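Local coordinates for hypothetical protein ebhA (Staphylococcus aureus, PDB 2DGJ), which probably contributes to adhesion to extracellular matrix as a rod-like string of three-helix bundles within a very large cell wall-associated protein, at residues Thr124-Asp138 with Lys180-Lys194. Sequence-based numbering, arbitrary orientation.
Sequences TLDGAMNSLQGAIND and KADVDNALNAVTRAK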
ATOM      1  N   THR A 124       8.128 -10.606  -0.448  1.00 15.85           N
ATOM      2  CA  THR A 124       7.343 -11.786  -0.796  1.00 15.80           C
ATOM      3  C   THR A 124       8.253 -12.878  -1.375  1.00 15.72           C
ATOM      4  O   THR A 124       8.194 -14.040  -0.959  1.00 15.69           O
ATOM      5  CB  THR A 124       6.265 -11.437  -1.839  1.00 15.73           C
ATOM      6  OG1 THR A 124       5.345 -10.489  -1.285  1.00 15.68           O
ATOM      7  CG2 THR A 124       5.509 -12.681  -2.260  1.00 15.77           C
ATOM      8  N   LEU A 125       9.094 -12.497  -2.334  1.00 15.54           N
ATOM      9  CA  LEU A 125      10.014 -13.435  -2.974  1.00 15.52           C
ATOM     10  C   LEU A 125      10.933 -14.051  -1.927  1.00 15.60           C
ATOM     11  O   LEU A 125      11.132 -15.261  -1.899  1.00 15.55           O
ATOM     12  CB  LEU A 125      10.852 -12.721  -4.035  1.00 15.37           C
ATOM     13  CG  LEU A 125      11.779 -13.624  -4.849  1.00 15.45           C
ATOM     14  CD1 LEU A 125      10.952 -14.548  -5.737  1.00 15.30           C
ATOM     15  CD2 LEU A 125      12.716 -12.766  -5.687  1.00 15.34           C
ATOM     16  N   ASP A 126      11.492 -13.212  -1.062  1.00 15.68           N
ATOM     17  CA  ASP A 126      12.380 -13.685  -0.006  1.00 15.86           C
ATOM     18  C   ASP A 126      11.620 -14.645   0.905  1.00 16.08           C
ATOM     19  O   ASP A 126      12.166 -15.648   1.363  1.00 15.98           O
ATOM     20  CB  ASP A 126      12.903 -12.510   0.821  1.00 15.76           C
ATOM     21  CG  ASP A 126      13.952 -12.932   1.832  1.00 15.69           C
ATOM     22  OD1 ASP A 126      15.074 -13.287   1.411  1.00 15.62           O
ATOM     23  OD2 ASP A 126      13.656 -12.921   3.045  1.00 15.60           O
ATOM     24  N   GLY A 127      10.359 -14.322   1.177  1.00 16.33           N
ATOM     25  CA  GLY A 127       9.555 -15.176   2.030  1.00 16.67           C
ATOM     26  C   GLY A 127       9.387 -16.550   1.410  1.00 16.94           C
ATOM     27  O   GLY A 127       9.459 -17.566   2.095  1.00 16.75           O
ATOM     28  N   ALA A 128       9.165 -16.578   0.100  1.00 17.33           N
ATOM     29  CA  ALA A 128       8.988 -17.832  -0.623  1.00 17.82           C
ATOM     30  C   ALA A 128      10.291 -18.625  -0.648  1.00 18.27           C
ATOM     31  O   ALA A 128      10.289 -19.844  -0.457  1.00 18.38           O
ATOM     32  CB  ALA A 128       8.516 -17.545  -2.039  1.00 17.56           C
HETATM   33  N   MSE A 129      11.401 -17.934  -0.887  1.00 18.89           N
HETATM   34  CA  MSE A 129      12.710 -18.575  -0.908  1.00 19.50           C
HETATM   35  C   MSE A 129      12.954 -19.200   0.460  1.00 19.33           C
HETATM   36  O   MSE A 129      13.466 -20.312   0.564  1.00 19.34           O
HETATM   37  CB  MSE A 129      13.807 -17.552  -1.204  1.00 20.66           C
HETATM   38  CG  MSE A 129      13.853 -17.071  -2.643  1.00 22.31           C
HETATM   39 SE   MSE A 129      14.409 -18.463  -3.864  1.00 25.26          SE
HETATM   40  CE  MSE A 129      16.323 -18.325  -3.625  1.00 24.08           C
ATOM     41  N   ASN A 130      12.571 -18.476   1.506  1.00 19.07           N
ATOM     42  CA  ASN A 130      12.738 -18.954   2.871  1.00 18.89           C
ATOM     43  C   ASN A 130      11.958 -20.250   3.058  1.00 18.74           C
ATOM     44  O   ASN A 130      12.428 -21.186   3.706  1.00 18.78           O
ATOM     45  CB  ASN A 130      12.229 -17.897   3.853  1.00 18.99           C
ATOM     46  CG  ASN A 130      12.485 -18.271   5.301  1.00 19.00           C
ATOM     47  OD1 ASN A 130      11.566 -18.304   6.116  1.00 19.27           O
ATOM     48  ND2 ASN A 130      13.740 -18.550   5.630  1.00 18.87           N
ATOM     49  N   SER A 131      10.762 -20.295   2.484  1.00 18.58           N
ATOM     50  CA  SER A 131       9.914 -21.472   2.588  1.00 18.50           C
ATOM     51  C   SER A 131      10.529 -22.651   1.840  1.00 18.34           C
ATOM     52  O   SER A 131      10.553 -23.777   2.344  1.00 18.32           O
ATOM     53  CB  SER A 131       8.524 -21.173   2.028  1.00 18.62           C
ATOM     54  OG  SER A 131       7.849 -20.192   2.801  1.00 18.75           O
ATOM     55  N   LEU A 132      11.034 -22.386   0.640  1.00 18.13           N
ATOM     56  CA  LEU A 132      11.647 -23.432  -0.165  1.00 17.91           C
ATOM     57  C   LEU A 132      12.881 -23.974   0.539  1.00 17.84           C
ATOM     58  O   LEU A 132      13.166 -25.167   0.471  1.00 17.81           O
ATOM     59  CB  LEU A 132      12.039 -22.893  -1.542  1.00 17.77           C
ATOM     60  CG  LEU A 132      12.700 -23.887  -2.504  1.00 17.76           C
ATOM     61  CD1 LEU A 132      11.826 -25.116  -2.661  1.00 17.49           C
ATOM     62  CD2 LEU A 132      12.922 -23.223  -3.853  1.00 17.68           C
ATOM     63  N   GLN A 133      13.603 -23.090   1.218  1.00 17.74           N
ATOM     64  CA  GLN A 133      14.807 -23.482   1.947  1.00 17.69           C
ATOM     65  C   GLN A 133      14.425 -24.390   3.112  1.00 17.61           C
ATOM     66  O   GLN A 133      15.104 -25.382   3.388  1.00 17.56           O
ATOM     67  CB  GLN A 133      15.530 -22.240   2.486  1.00 17.77           C
ATOM     68  CG  GLN A 133      16.780 -22.542   3.309  1.00 17.82           C
ATOM     69  CD  GLN A 133      17.859 -23.234   2.499  1.00 18.00           C
ATOM     70  OE1 GLN A 133      18.369 -22.683   1.523  1.00 18.04           O
ATOM     71  NE2 GLN A 133      18.211 -24.452   2.897  1.00 18.03           N
ATOM     72  N   GLY A 134      13.339 -24.045   3.797  1.00 17.54           N
ATOM     73  CA  GLY A 134      12.902 -24.841   4.929  1.00 17.38           C
ATOM     74  C   GLY A 134      12.396 -26.206   4.520  1.00 17.37           C
ATOM     75  O   GLY A 134      12.589 -27.191   5.234  1.00 17.31           O
ATOM     76  N   ALA A 135      11.750 -26.276   3.362  1.00 17.36           N
ATOM     77  CA  ALA A 135      11.210 -27.528   2.858  1.00 17.41           C
ATOM     78  C   ALA A 135      12.291 -28.582   2.622  1.00 17.44           C
ATOM     79  O   ALA A 135      12.004 -29.777   2.639  1.00 17.38           O
ATOM     80  CB  ALA A 135      10.437 -27.278   1.569  1.00 17.31           C
ATOM     81  N   ILE A 136      13.527 -28.143   2.405  1.00 17.50           N
ATOM     82  CA  ILE A 136      14.611 -29.088   2.156  1.00 17.56           C
ATOM     83  C   ILE A 136      15.727 -29.072   3.203  1.00 17.59           C
ATOM     84  O   ILE A 136      16.823 -29.564   2.945  1.00 17.60           O
ATOM     85  CB  ILE A 136      15.260 -28.854   0.767  1.00 17.64           C
ATOM     86  CG1 ILE A 136      16.082 -27.563   0.781  1.00 17.61           C
ATOM     87  CG2 ILE A 136      14.181 -28.774  -0.309  1.00 17.61           C
ATOM     88  CD1 ILE A 136      16.941 -27.383  -0.455  1.00 17.76           C
ATOM     89  N   ASN A 137      15.460 -28.509   4.377  1.00 17.60           N
ATOM     90  CA  ASN A 137      16.484 -28.474   5.418  1.00 17.63           C
ATOM     91  C   ASN A 137      16.700 -29.847   6.034  1.00 17.63           C
ATOM     92  O   ASN A 137      17.710 -30.084   6.704  1.00 17.63           O
ATOM     93  CB  ASN A 137      16.123 -27.465   6.513  1.00 17.79           C
ATOM     94  CG  ASN A 137      16.601 -26.062   6.191  1.00 18.04           C
ATOM     95  OD1 ASN A 137      17.474 -25.861   5.342  1.00 18.27           O
ATOM     96  ND2 ASN A 137      16.036 -25.078   6.881  1.00 18.13           N
ATOM     97  N   ASP A 138      15.747 -30.752   5.821  1.00 17.58           N
ATOM     98  CA  ASP A 138      15.866 -32.106   6.344  1.00 17.73           C
ATOM     99  C   ASP A 138      16.207 -33.070   5.212  1.00 17.74           C
ATOM    100  O   ASP A 138      15.955 -34.270   5.319  1.00 17.72           O
ATOM    101  CB  ASP A 138      14.569 -32.553   7.023  1.00 17.84           C
ATOM    102  CG  ASP A 138      13.384 -32.554   6.075  1.00 17.95           C
ATOM    103  OD1 ASP A 138      13.570 -32.278   4.872  1.00 17.95           O
ATOM    104  OD2 ASP A 138      12.261 -32.836   6.544  1.00 18.12           O
ATOM    105  N   LYS A 180       8.700 -15.624  -8.348  1.00 21.06           N
ATOM    106  CA  LYS A 180       7.904 -16.058  -7.206  1.00 21.14           C
ATOM    107  C   LYS A 180       7.123 -17.315  -7.570  1.00 21.13           C
ATOM    108  O   LYS A 180       7.095 -18.286  -6.813  1.00 21.20           O
ATOM    109  CB  LYS A 180       6.945 -14.931  -6.807  1.00 21.25           C
ATOM    110  CG  LYS A 180       5.773 -15.323  -5.908  1.00 21.29           C
ATOM    111  CD  LYS A 180       6.231 -15.901  -4.597  1.00 21.57           C
ATOM    112  CE  LYS A 180       5.109 -15.845  -3.571  1.00 21.64           C
ATOM    113  NZ  LYS A 180       3.816 -16.286  -4.155  1.00 21.72           N
ATOM    114  N   ALA A 181       6.510 -17.296  -8.749  1.00 21.13           N
ATOM    115  CA  ALA A 181       5.721 -18.422  -9.232  1.00 21.08           C
ATOM    116  C   ALA A 181       6.541 -19.703  -9.329  1.00 21.00           C
ATOM    117  O   ALA A 181       6.071 -20.773  -8.941  1.00 21.17           O
ATOM    118  CB  ALA A 181       5.111 -18.089 -10.592  1.00 21.01           C
ATOM    119  N   ASP A 182       7.763 -19.600  -9.843  1.00 20.95           N
ATOM    120  CA  ASP A 182       8.621 -20.771  -9.971  1.00 20.76           C
ATOM    121  C   ASP A 182       9.112 -21.251  -8.611  1.00 20.70           C
ATOM    122  O   ASP A 182       9.238 -22.454  -8.375  1.00 20.72           O
ATOM    123  CB  ASP A 182       9.816 -20.472 -10.881  1.00 20.86           C
ATOM    124  CG  ASP A 182       9.413 -20.294 -12.331  1.00 20.93           C
ATOM    125  OD1 ASP A 182       8.523 -21.040 -12.793  1.00 21.03           O
ATOM    126  OD2 ASP A 182       9.990 -19.423 -13.014  1.00 21.15           O
ATOM    127  N   VAL A 183       9.390 -20.312  -7.714  1.00 20.63           N
ATOM    128  CA  VAL A 183       9.841 -20.680  -6.383  1.00 20.50           C
ATOM    129  C   VAL A 183       8.726 -21.513  -5.762  1.00 20.60           C
ATOM    130  O   VAL A 183       8.979 -22.587  -5.211  1.00 20.56           O
ATOM    131  CB  VAL A 183      10.098 -19.441  -5.496  1.00 20.42           C
ATOM    132  CG1 VAL A 183      10.419 -19.872  -4.068  1.00 20.24           C
ATOM    133  CG2 VAL A 183      11.247 -18.629  -6.065  1.00 20.23           C
ATOM    134  N   ASP A 184       7.497 -21.018  -5.877  1.00 20.63           N
ATOM    135  CA  ASP A 184       6.349 -21.724  -5.325  1.00 20.72           C
ATOM    136  C   ASP A 184       6.169 -23.076  -6.000  1.00 20.64           C
ATOM    137  O   ASP A 184       5.779 -24.048  -5.357  1.00 20.60           O
ATOM    138  CB  ASP A 184       5.066 -20.897  -5.471  1.00 20.77           C
ATOM    139  CG  ASP A 184       5.007 -19.737  -4.488  1.00 20.97           C
ATOM    140  OD1 ASP A 184       5.589 -19.858  -3.389  1.00 21.00           O
ATOM    141  OD2 ASP A 184       4.365 -18.710  -4.804  1.00 20.95           O
ATOM    142  N   ASN A 185       6.446 -23.137  -7.299  1.00 20.52           N
ATOM    143  CA  ASN A 185       6.319 -24.397  -8.016  1.00 20.42           C
ATOM    144  C   ASN A 185       7.332 -25.380  -7.447  1.00 20.20           C
ATOM    145  O   ASN A 185       7.024 -26.555  -7.233  1.00 20.18           O
ATOM    146  CB  ASN A 185       6.573 -24.207  -9.512  1.00 20.60           C
ATOM    147  CG  ASN A 185       5.473 -23.420 -10.204  1.00 20.82           C
ATOM    148  OD1 ASN A 185       4.286 -23.660  -9.980  1.00 20.95           O
ATOM    149  ND2 ASN A 185       5.865 -22.492 -11.069  1.00 20.88           N
ATOM    150  N   ALA A 186       8.544 -24.885  -7.202  1.00 19.93           N
ATOM    151  CA  ALA A 186       9.620 -25.702  -6.655  1.00 19.64           C
ATOM    152  C   ALA A 186       9.252 -26.167  -5.251  1.00 19.49           C
ATOM    153  O   ALA A 186       9.463 -27.323  -4.897  1.00 19.54           O
ATOM    154  CB  ALA A 186      10.928 -24.907  -6.628  1.00 19.64           C
ATOM    155  N   LEU A 187       8.693 -25.265  -4.455  1.00 19.26           N
ATOM    156  CA  LEU A 187       8.294 -25.597  -3.092  1.00 19.15           C
ATOM    157  C   LEU A 187       7.284 -26.740  -3.084  1.00 19.11           C
ATOM    158  O   LEU A 187       7.458 -27.731  -2.369  1.00 19.08           O
ATOM    159  CB  LEU A 187       7.693 -24.371  -2.403  1.00 19.02           C
ATOM    160  CG  LEU A 187       6.985 -24.599  -1.065  1.00 18.85           C
ATOM    161  CD1 LEU A 187       7.901 -25.344  -0.123  1.00 18.78           C
ATOM    162  CD2 LEU A 187       6.576 -23.264  -0.466  1.00 18.84           C
ATOM    163  N   ASN A 188       6.222 -26.591  -3.868  1.00 19.07           N
ATOM    164  CA  ASN A 188       5.191 -27.614  -3.957  1.00 19.01           C
ATOM    165  C   ASN A 188       5.797 -28.946  -4.379  1.00 18.84           C
ATOM    166  O   ASN A 188       5.392 -29.998  -3.886  1.00 18.89           O
ATOM    167  CB  ASN A 188       4.113 -27.199  -4.957  1.00 19.14           C
ATOM    168  CG  ASN A 188       3.085 -26.268  -4.352  1.00 19.51           C
ATOM    169  OD1 ASN A 188       2.279 -26.679  -3.515  1.00 19.87           O
ATOM    170  ND2 ASN A 188       3.109 -25.006  -4.764  1.00 19.77           N
ATOM    171  N   ALA A 189       6.769 -28.889  -5.283  1.00 18.65           N
ATOM    172  CA  ALA A 189       7.434 -30.087  -5.789  1.00 18.38           C
ATOM    173  C   ALA A 189       8.053 -30.880  -4.653  1.00 18.22           C
ATOM    174  O   ALA A 189       7.845 -32.084  -4.547  1.00 18.19           O
ATOM    175  CB  ALA A 189       8.511 -29.712  -6.815  1.00 18.32           C
ATOM    176  N   VAL A 190       8.814 -30.194  -3.806  1.00 18.13           N
ATOM    177  CA  VAL A 190       9.465 -30.833  -2.667  1.00 18.10           C
ATOM    178  C   VAL A 190       8.443 -31.397  -1.683  1.00 18.18           C
ATOM    179  O   VAL A 190       8.517 -32.563  -1.296  1.00 18.21           O
ATOM    180  CB  VAL A 190      10.370 -29.837  -1.910  1.00 17.97           C
ATOM    181  CG1 VAL A 190      11.021 -30.520  -0.715  1.00 17.88           C
ATOM    182  CG2 VAL A 190      11.431 -29.294  -2.837  1.00 17.76           C
ATOM    183  N   THR A 191       7.492 -30.556  -1.286  1.00 18.30           N
ATOM    184  CA  THR A 191       6.451 -30.933  -0.340  1.00 18.40           C
ATOM    185  C   THR A 191       5.678 -32.183  -0.754  1.00 18.51           C
ATOM    186  O   THR A 191       5.577 -33.137   0.010  1.00 18.58           O
ATOM    187  CB  THR A 191       5.443 -29.785  -0.140  1.00 18.45           C
ATOM    188  OG1 THR A 191       6.121 -28.627   0.366  1.00 18.44           O
ATOM    189  CG2 THR A 191       4.366 -30.204   0.846  1.00 18.35           C
ATOM    190  N   ARG A 192       5.124 -32.175  -1.961  1.00 18.63           N
ATOM    191  CA  ARG A 192       4.355 -33.316  -2.441  1.00 18.77           C
ATOM    192  C   ARG A 192       5.188 -34.573  -2.705  1.00 18.64           C
ATOM    193  O   ARG A 192       4.731 -35.694  -2.457  1.00 18.59           O
ATOM    194  CB  ARG A 192       3.561 -32.910  -3.689  1.00 19.14           C
ATOM    195  CG  ARG A 192       2.431 -31.954  -3.324  1.00 19.82           C
ATOM    196  CD  ARG A 192       1.593 -31.464  -4.495  1.00 20.34           C
ATOM    197  NE  ARG A 192       0.445 -30.705  -3.994  1.00 20.81           N
ATOM    198  CZ  ARG A 192      -0.357 -29.950  -4.740  1.00 20.97           C
ATOM    199  NH1 ARG A 192      -0.140 -29.824  -6.044  1.00 21.24           N
ATOM    200  NH2 ARG A 192      -1.374 -29.306  -4.175  1.00 20.90           N
ATOM    201  N   ALA A 193       6.411 -34.391  -3.190  1.00 18.40           N
ATOM    202  CA  ALA A 193       7.282 -35.529  -3.462  1.00 18.29           C
ATOM    203  C   ALA A 193       7.695 -36.201  -2.160  1.00 18.22           C
ATOM    204  O   ALA A 193       7.737 -37.424  -2.067  1.00 18.32           O
ATOM    205  CB  ALA A 193       8.518 -35.079  -4.220  1.00 18.23           C
ATOM    206  N   LYS A 194       7.998 -35.390  -1.153  1.00 18.14           N
ATOM    207  CA  LYS A 194       8.421 -35.894   0.148  1.00 18.08           C
ATOM    208  C   LYS A 194       7.281 -36.591   0.879  1.00 18.03           C
ATOM    209  O   LYS A 194       7.481 -37.631   1.511  1.00 17.99           O
ATOM    210  CB  LYS A 194       8.951 -34.742   1.005  1.00 18.16           C
ATOM    211  CG  LYS A 194       9.422 -35.152   2.395  1.00 18.28           C
ATOM    212  CD  LYS A 194       9.672 -33.927   3.259  1.00 18.38           C
ATOM    213  CE  LYS A 194      10.013 -34.314   4.683  1.00 18.44           C
ATOM    214  NZ  LYS A 194       9.991 -33.121   5.573  1.00 18.65           N
TER
HETATM  215  O   HOH W   1       9.677 -30.913   3.355  1.00 25.72           O
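In the rod of linked three-helix bundles, helices 112-135 and 180-194 mesh through knobs-into-holes packing; their segments 124-135 and 180-194 run nearly parallel, with axes 9.2 Å apart at closest approach and crossing at 20°. Val183 is one knob, seated among Leu125, Ala128, Met129 and Leu132. Its CG1, anti to the backbone N (chi1 174°), lies 3.6 Å from Ala128 CB, while CG2 faces the selenium of Met129, a selenomethionine whose bent chain brings SE to 3.9 Å. Leu132 is the reciprocal knob, among Val183, Ala186, Leu187 and Val190: CD1 rests on the backbone of Leu187, 3.6 Å from its CA, and CD2 turns to Ala186 CB. Next along, Ala135 CB meets Leu187 CD1, and Ile136 CG2 meets Val190 CG1 at 3.6 Å, the two side chains crossing at about a right angle. Helix 153-170 packs alongside, with Ile169 on Ala186 and Leu170 on Ile136. At the N-terminal end of 180-194, the aliphatic part of Lys180 spans Thr124 CG2 and Ala128 CB; its NZ makes a salt bridge with the syn lone pair of Asp184 OD2, one turn further along the same helix. At the other end the extended Lys194 chain reaches Asp138, just before helix 139-144; NZ forms a salt bridge with Asp138 OD2, modelled at a doubtfully short 2.5 Å, and also donates to a water that in turn donates to Ala135 O.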